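Local coordinates for protein beta-galactosidase (Bacillus circulans subsp. alkalophilus, PDB 3TTY) that hydrolyses beta-D-galactosides, splitting off terminal galactose, as a trimeric TIM-barrel glycoside hydrolase that binds galactose and zinc, at residues A[436-440]-A[607-613]; A[546-550]-A[561-566]; A[7-11]-A[379-384]. All coordinates share one frame; numbering follows the deposited sequence.

Interaction 1 of 3, residues A[436-440]-A[607-613]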
# COMPACT_ATOMS: atom_id res chain seq x y z
N LYS A 436 5.54 19.27 -30.08
CA LYS A 436 5.88 18.44 -31.23
C LYS A 436 5.89 19.18 -32.56
O LYS A 436 6.40 18.67 -33.56
CB LYS A 436 4.93 17.25 -31.33
CG LYS A 436 5.16 16.19 -30.29
CD LYS A 436 4.05 15.15 -30.33
CE LYS A 436 4.28 14.05 -29.31
NZ LYS A 436 3.08 13.17 -29.13
N GLN A 437 5.32 20.38 -32.58
CA GLN A 437 5.23 21.15 -33.80
C GLN A 437 6.09 22.40 -33.71
O GLN A 437 6.08 23.23 -34.61
CB GLN A 437 3.77 21.49 -34.14
CG GLN A 437 2.89 20.25 -34.27
CD GLN A 437 1.43 20.57 -34.54
OE1 GLN A 437 1.10 21.64 -35.06
NE2 GLN A 437 0.54 19.65 -34.19
N ASN A 438 6.85 22.50 -32.63
CA ASN A 438 7.73 23.65 -32.42
C ASN A 438 6.93 24.97 -32.45
O ASN A 438 7.41 25.99 -32.94
CB ASN A 438 8.86 23.67 -33.46
CG ASN A 438 9.70 22.39 -33.44
OD1 ASN A 438 9.97 21.82 -32.39
ND2 ASN A 438 10.09 21.93 -34.62
N ILE A 439 5.71 24.92 -31.94
CA ILE A 439 4.92 26.14 -31.80
C ILE A 439 5.33 26.77 -30.50
O ILE A 439 5.20 26.16 -29.44
CB ILE A 439 3.39 25.85 -31.74
CG1 ILE A 439 2.93 25.00 -32.93
CG2 ILE A 439 2.61 27.16 -31.68
CD1 ILE A 439 2.74 25.78 -34.21
N GLN A 440 5.85 27.99 -30.57
CA GLN A 440 6.31 28.69 -29.38
C GLN A 440 5.12 28.93 -28.45
O GLN A 440 4.10 29.48 -28.87
CB GLN A 440 6.96 30.01 -29.77
CG GLN A 440 7.50 30.80 -28.60
CD GLN A 440 8.72 30.16 -27.96
OE1 GLN A 440 9.34 29.24 -28.53
NE2 GLN A 440 9.08 30.63 -26.76
N VAL A 607 -0.45 31.42 -37.03
CA VAL A 607 0.76 31.14 -36.26
C VAL A 607 1.43 29.89 -36.78
O VAL A 607 0.77 28.90 -37.08
CB VAL A 607 0.52 31.11 -34.73
CG1 VAL A 607 -0.87 30.64 -34.42
CG2 VAL A 607 1.57 30.26 -34.02
N LYS A 608 2.75 29.95 -36.92
CA LYS A 608 3.52 28.92 -37.62
C LYS A 608 4.62 28.32 -36.75
O LYS A 608 5.16 29.00 -35.88
CB LYS A 608 4.14 29.52 -38.88
CG LYS A 608 3.13 29.88 -39.97
CD LYS A 608 3.82 30.52 -41.18
CE LYS A 608 2.85 30.67 -42.35
NZ LYS A 608 1.58 31.37 -41.98
N PRO A 609 4.97 27.05 -36.99
CA PRO A 609 6.13 26.45 -36.34
C PRO A 609 7.37 27.34 -36.44
O PRO A 609 7.54 28.04 -37.43
CB PRO A 609 6.35 25.16 -37.15
CG PRO A 609 4.97 24.78 -37.57
CD PRO A 609 4.27 26.09 -37.86
N LEU A 610 8.20 27.31 -35.41
CA LEU A 610 9.50 27.97 -35.45
C LEU A 610 10.27 27.38 -36.62
O LEU A 610 10.88 28.11 -37.42
CB LEU A 610 10.27 27.66 -34.17
CG LEU A 610 10.31 28.65 -33.01
CD1 LEU A 610 9.37 29.82 -33.22
CD2 LEU A 610 9.99 27.91 -31.71
N LEU A 611 10.24 26.06 -36.70
CA LEU A 611 11.03 25.27 -37.62
C LEU A 611 10.31 23.94 -37.75
O LEU A 611 9.62 23.52 -36.82
CB LEU A 611 12.40 25.02 -37.01
CG LEU A 611 13.70 25.27 -37.79
CD1 LEU A 611 13.64 26.54 -38.63
CD2 LEU A 611 14.84 25.31 -36.80
N ASN A 612 10.45 23.28 -38.89
CA ASN A 612 10.01 21.90 -39.02
C ASN A 612 11.19 20.98 -38.76
O ASN A 612 12.24 21.14 -39.37
CB ASN A 612 9.41 21.63 -40.40
CG ASN A 612 8.06 22.28 -40.58
OD1 ASN A 612 7.05 21.78 -40.09
ND2 ASN A 612 8.04 23.42 -41.27
N THR A 613 11.02 20.03 -37.84
CA THR A 613 12.12 19.13 -37.47
C THR A 613 11.61 17.73 -37.22
O THR A 613 10.42 17.52 -37.01
CB THR A 613 12.86 19.61 -36.21
OG1 THR A 613 11.95 19.62 -35.10
CG2 THR A 613 13.46 21.00 -36.40
O HOH W 1 8.98 18.09 -34.55
O HOH W 2 6.30 21.54 -37.02
O HOH W 3 5.96 29.48 -33.13
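N438 ND2 hands both of its hydrogens to the opposite loop. One goes to L611 O at 2.8 Å and the other to T613 OG1 at 3.0 Å. T613 OG1 also hydrogen-bonds to V617 O. Both ND2 bonds are nearly straight, and both acceptors lie close to the amide plane of N438. L611 O takes its hydrogen from above its carbonyl plane rather than on a lone pair. The other end of the amide is used as well, since N438 OD1 accepts from V619 N of strand 617-624. Every polar atom of this buried side chain therefore has a partner, which should fix the amide against a flip. The CG of N438 lies beside its own backbone N (chi1 -57°), and this turns the amide toward L611 and T613.

The backbone of N438 binds too. Its O receives L610 N at 2.9 Å. N438 has a positive phi and is the C-prime residue of a Schellman motif that ends helix 423-435, so the helix stop itself meets the second loop. P609 packs its CB against Q437 O at 3.2 Å. I439 lies alongside the proline, its CD1 4.0 Å from P609 CD, while its CG2 touches V607 CG2, the two side chains crossing at about a right angle. L610 CD2 reaches Q440 OE1, an oxygen that accepts from E621 N.

Waters bridge Q437 O to N612 OD1 and Q440 N to K608 O.

Segment 436-440 leads from helix 423-435 into strand 441-444. Segment 607-613 links helix 591-604 to strand 617-624, the first of the C-terminal five-stranded antiparallel sheet. I439 and V607 rest on C602 of helix 591-604, and L610 and L611 reach L630 of strand 627-634.

Interaction 2 of 3, residues A[546-550]-A[561-566]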
# COMPACT_ATOMS: atom_id res chain seq x y z
N LEU A 546 -12.86 10.80 -19.64
CA LEU A 546 -14.20 11.36 -19.39
C LEU A 546 -14.86 11.80 -20.68
O LEU A 546 -14.20 12.29 -21.59
CB LEU A 546 -14.14 12.53 -18.40
CG LEU A 546 -13.89 12.17 -16.93
CD1 LEU A 546 -13.05 13.24 -16.23
CD2 LEU A 546 -15.19 11.92 -16.18
N CYS A 547 -16.17 11.64 -20.76
CA CYS A 547 -16.93 12.09 -21.92
C CYS A 547 -18.04 13.02 -21.47
O CYS A 547 -18.98 12.60 -20.78
CB CYS A 547 -17.53 10.91 -22.68
SG CYS A 547 -16.32 9.83 -23.51
N ASP A 548 -17.94 14.29 -21.84
CA ASP A 548 -19.01 15.25 -21.60
C ASP A 548 -20.14 15.03 -22.61
O ASP A 548 -19.88 14.94 -23.81
CB ASP A 548 -18.48 16.67 -21.73
CG ASP A 548 -18.68 17.48 -20.47
OD1 ASP A 548 -19.41 17.00 -19.57
OD2 ASP A 548 -18.12 18.60 -20.39
N VAL A 549 -21.38 14.95 -22.15
CA VAL A 549 -22.52 14.86 -23.07
C VAL A 549 -23.09 16.26 -23.21
O VAL A 549 -23.66 16.78 -22.25
CB VAL A 549 -23.60 13.90 -22.56
CG1 VAL A 549 -24.80 13.86 -23.51
CG2 VAL A 549 -23.01 12.52 -22.37
N ILE A 550 -22.93 16.89 -24.37
CA ILE A 550 -23.23 18.33 -24.47
C ILE A 550 -24.26 18.69 -25.54
O ILE A 550 -24.60 17.86 -26.38
CB ILE A 550 -21.96 19.14 -24.74
CG1 ILE A 550 -21.47 18.91 -26.17
CG2 ILE A 550 -20.87 18.74 -23.76
CD1 ILE A 550 -20.24 19.72 -26.51
N TYR A 561 -19.44 11.95 -31.09
CA TYR A 561 -19.06 10.66 -30.52
C TYR A 561 -19.44 9.52 -31.46
O TYR A 561 -20.40 9.62 -32.23
CB TYR A 561 -19.71 10.43 -29.16
CG TYR A 561 -19.20 11.30 -28.04
CD1 TYR A 561 -20.02 12.26 -27.47
CD2 TYR A 561 -17.90 11.16 -27.55
CE1 TYR A 561 -19.57 13.06 -26.44
CE2 TYR A 561 -17.44 11.96 -26.52
CZ TYR A 561 -18.28 12.91 -25.97
OH TYR A 561 -17.85 13.71 -24.95
N GLY A 562 -18.69 8.42 -31.37
CA GLY A 562 -18.89 7.30 -32.27
C GLY A 562 -19.59 6.11 -31.66
O GLY A 562 -20.04 5.23 -32.39
N ALA A 563 -19.68 6.06 -30.33
CA ALA A 563 -20.19 4.88 -29.64
C ALA A 563 -20.94 5.23 -28.36
O ALA A 563 -21.01 6.40 -27.96
CB ALA A 563 -19.06 3.92 -29.34
N ASP A 564 -21.50 4.20 -27.73
CA ASP A 564 -22.17 4.35 -26.44
C ASP A 564 -23.48 5.13 -26.61
O ASP A 564 -23.79 5.59 -27.71
CB ASP A 564 -21.24 5.05 -25.44
CG ASP A 564 -21.18 4.33 -24.10
OD1 ASP A 564 -22.22 3.77 -23.69
OD2 ASP A 564 -20.11 4.33 -23.46
N TYR A 565 -24.24 5.29 -25.52
CA TYR A 565 -25.57 5.92 -25.61
C TYR A 565 -25.56 7.37 -26.09
O TYR A 565 -26.58 7.88 -26.56
CB TYR A 565 -26.34 5.79 -24.30
CG TYR A 565 -25.87 6.71 -23.19
CD1 TYR A 565 -24.80 6.36 -22.38
CD2 TYR A 565 -26.51 7.92 -22.94
CE1 TYR A 565 -24.38 7.19 -21.36
CE2 TYR A 565 -26.10 8.76 -21.93
CZ TYR A 565 -25.03 8.40 -21.15
OH TYR A 565 -24.62 9.24 -20.14
N TYR A 566 -24.42 8.05 -25.97
CA TYR A 566 -24.31 9.41 -26.48
C TYR A 566 -23.75 9.50 -27.90
O TYR A 566 -23.41 10.58 -28.39
CB TYR A 566 -23.52 10.32 -25.54
CG TYR A 566 -22.38 9.66 -24.79
CD1 TYR A 566 -21.07 9.74 -25.27
CD2 TYR A 566 -22.60 8.99 -23.60
CE1 TYR A 566 -20.02 9.16 -24.57
CE2 TYR A 566 -21.56 8.42 -22.90
CZ TYR A 566 -20.28 8.49 -23.38
OH TYR A 566 -19.26 7.90 -22.66
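In the trimerisation domain, the end of strand 556-561 and the loop after it set three tyrosines, Y561, Y565 and Y566, against strand 546-552. Y561 meets the strand with its hydroxyl: Y561 OH donates to D548 O at 2.6 Å. The oxygen lies at the ring edge, close to the ring plane, and the donor is tilted 30° from the carbonyl plane of D548. C547 SG lies 3.9 Å from Y561 CE2 in an oblique sulfur-aromatic contact. Losing the ring and hydroxyl to an alanine here would probably deprive D548 O of this donor and open a gap beside C547 SG and the ring of Y566.

Strand 546-552 pairs antiparallel with strand 512-519 in a two-stranded sheet, and Y565 and Y566 reach both strands. Y566 touches C547 CB with its CE1 at 3.6 Å, and its OH bonds to D518 OD2 on the partner strand. Y565 OH bonds likewise to E516 OE1. V549 CG2 packs 3.8 Å from Y566 CD2; chi1 of 178° sets CG1 anti to the backbone N of V549 and turns CG2, beside that N, onto the Y566 ring.

The rings also pack on one another. Y566 presents its edge to its neighbours: its CD1 stands 3.5 Å above one face of the Y561 ring, and its CD2 stands over a face of the Y565 ring. A neighbouring subunit comes up to the loop, where its R323 forms a salt bridge with D564 and its P324 packs on Y565.

Interaction 3 of 3, residues A[7-11]-A[379-384]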
# COMPACT_ATOMS: atom_id res chain seq x y z
N PRO A 7 27.69 39.24 -15.86
CA PRO A 7 27.00 39.33 -17.15
C PRO A 7 27.19 38.12 -18.07
O PRO A 7 27.55 38.26 -19.23
CB PRO A 7 27.63 40.57 -17.78
CG PRO A 7 29.07 40.53 -17.30
CD PRO A 7 29.04 39.83 -15.93
N LYS A 8 26.92 36.93 -17.54
CA LYS A 8 26.91 35.72 -18.34
C LYS A 8 25.89 34.76 -17.75
O LYS A 8 25.25 35.06 -16.74
CB LYS A 8 28.31 35.06 -18.40
CG LYS A 8 28.98 34.84 -17.04
CD LYS A 8 30.37 34.21 -17.16
CE LYS A 8 30.31 32.78 -17.76
NZ LYS A 8 29.80 31.76 -16.79
N ILE A 9 25.74 33.60 -18.37
CA ILE A 9 24.97 32.52 -17.78
C ILE A 9 25.80 31.93 -16.65
O ILE A 9 26.81 31.27 -16.90
CB ILE A 9 24.66 31.45 -18.83
CG1 ILE A 9 23.77 32.05 -19.93
CG2 ILE A 9 23.99 30.24 -18.19
CD1 ILE A 9 23.65 31.22 -21.16
N TRP A 10 25.41 32.21 -15.41
CA TRP A 10 26.15 31.70 -14.25
C TRP A 10 26.36 30.19 -14.33
O TRP A 10 25.51 29.45 -14.84
CB TRP A 10 25.43 32.05 -12.94
CG TRP A 10 25.08 33.50 -12.80
CD1 TRP A 10 25.35 34.50 -13.68
CD2 TRP A 10 24.39 34.11 -11.70
NE1 TRP A 10 24.87 35.70 -13.21
CE2 TRP A 10 24.28 35.48 -11.99
CE3 TRP A 10 23.86 33.62 -10.50
CZ2 TRP A 10 23.66 36.38 -11.12
CZ3 TRP A 10 23.25 34.51 -9.65
CH2 TRP A 10 23.15 35.88 -9.96
N TYR A 11 27.49 29.72 -13.81
CA TYR A 11 27.81 28.31 -13.86
C TYR A 11 28.48 27.86 -12.57
O TYR A 11 29.56 28.36 -12.21
CB TYR A 11 28.71 28.03 -15.06
CG TYR A 11 28.80 26.57 -15.41
CD1 TYR A 11 27.65 25.84 -15.70
CD2 TYR A 11 30.03 25.92 -15.46
CE1 TYR A 11 27.72 24.50 -16.02
CE2 TYR A 11 30.12 24.59 -15.79
CZ TYR A 11 28.97 23.88 -16.07
OH TYR A 11 29.07 22.55 -16.40
N LEU A 379 30.84 22.21 -21.00
CA LEU A 379 29.71 23.14 -20.92
C LEU A 379 30.19 24.44 -20.31
O LEU A 379 29.86 25.52 -20.80
CB LEU A 379 28.62 22.55 -20.03
CG LEU A 379 27.15 22.91 -20.23
CD1 LEU A 379 26.43 22.74 -18.89
CD2 LEU A 379 26.94 24.30 -20.79
N GLY A 380 30.96 24.34 -19.24
CA GLY A 380 31.56 25.51 -18.61
C GLY A 380 32.24 26.40 -19.64
O GLY A 380 32.09 27.63 -19.61
N LYS A 381 32.99 25.79 -20.55
CA LYS A 381 33.68 26.55 -21.59
C LYS A 381 32.72 27.29 -22.55
O LYS A 381 32.90 28.48 -22.80
CB LYS A 381 34.65 25.65 -22.38
CG LYS A 381 35.59 26.39 -23.33
CD LYS A 381 36.76 25.49 -23.74
CE LYS A 381 37.71 26.17 -24.71
NZ LYS A 381 38.88 25.29 -25.03
N GLU A 382 31.73 26.58 -23.07
CA GLU A 382 30.72 27.21 -23.93
C GLU A 382 30.03 28.38 -23.23
O GLU A 382 29.85 29.46 -23.81
CB GLU A 382 29.69 26.17 -24.38
CG GLU A 382 30.28 25.06 -25.24
CD GLU A 382 29.29 23.97 -25.58
OE1 GLU A 382 28.22 23.91 -24.95
OE2 GLU A 382 29.59 23.15 -26.48
N LEU A 383 29.63 28.18 -21.98
CA LEU A 383 28.97 29.24 -21.23
C LEU A 383 29.86 30.48 -21.15
O LEU A 383 29.37 31.60 -21.25
CB LEU A 383 28.56 28.77 -19.84
CG LEU A 383 27.15 28.19 -19.75
CD1 LEU A 383 26.51 27.99 -21.12
CD2 LEU A 383 27.17 26.92 -18.95
N GLN A 384 31.16 30.28 -20.95
CA GLN A 384 32.08 31.41 -20.97
C GLN A 384 32.07 32.10 -22.33
O GLN A 384 32.02 33.33 -22.41
CB GLN A 384 33.49 30.97 -20.60
CG GLN A 384 33.71 30.87 -19.10
CD GLN A 384 34.96 30.13 -18.76
OE1 GLN A 384 35.51 29.41 -19.59
NE2 GLN A 384 35.43 30.28 -17.52
O HOH W 4 31.20 29.33 -17.13
O HOH W 5 26.98 32.79 -20.94
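Y11 packs its ring against L379, G380 and L383 of the helix. Its CE2 comes 3.3 Å from G380 CA, where a glycine lets the ring approach the helix backbone; a beta carbon there would be tight against CE2. On the side of the ring away from CE2, CE1 meets L379 CD1 at 3.6 Å and CD1 meets L383 CD2 at 3.5 Å. All three approaches are oblique to the ring. With CG anti to the backbone N (chi1 -164°), the side chain stretches from the strand toward the helix. Its OH bonds to C376 O one turn earlier, tying the ring's far end to the same helix.

This is the first strand of the TIM barrel meeting the helix that follows the eighth. Strand 10-14 pairs in parallel with strands 39-42 and 339-344, and helix 371-386 lies against their outer side. V342 of strand 339-344 packs on I9, Y11 and L379, so the joint closing the barrel is filled from both its strands. I9 adds its CG2, 4.1 Å from L383 CG, the two side chains crossing at about a right angle.

K8 edges the contact on its more open side. The bend at chi3 sets CE beside Q384 CG, and the further bend at chi4 helps bring NZ back to I9 O at 3.0 Å. The ammonium also forms a salt bridge with D38. One water accepts from K8 NZ and donates to G380 O. A second accepts from I9 N and gives its hydrogen to L383 O at 2.7 Å.

From the N terminus, interaction 3 comes first. It joins the first barrel strand to helix 371-386 and so closes a loop that spans all eight strands of the barrel. The chain then enters the trimerisation domain. Interaction 1 opens at the end of helix 423-435 and closes on the loop leading to the C-terminal beta domain. Interaction 2 falls within that span as a short local loop of ten intervening residues, at an edge that meets another subunit. Interactions 3 and 1 follow in series, and none cross. No two touch. Interactions 2 and 3 lie on opposite sides of the chain's centre, their centres about 54 Å apart.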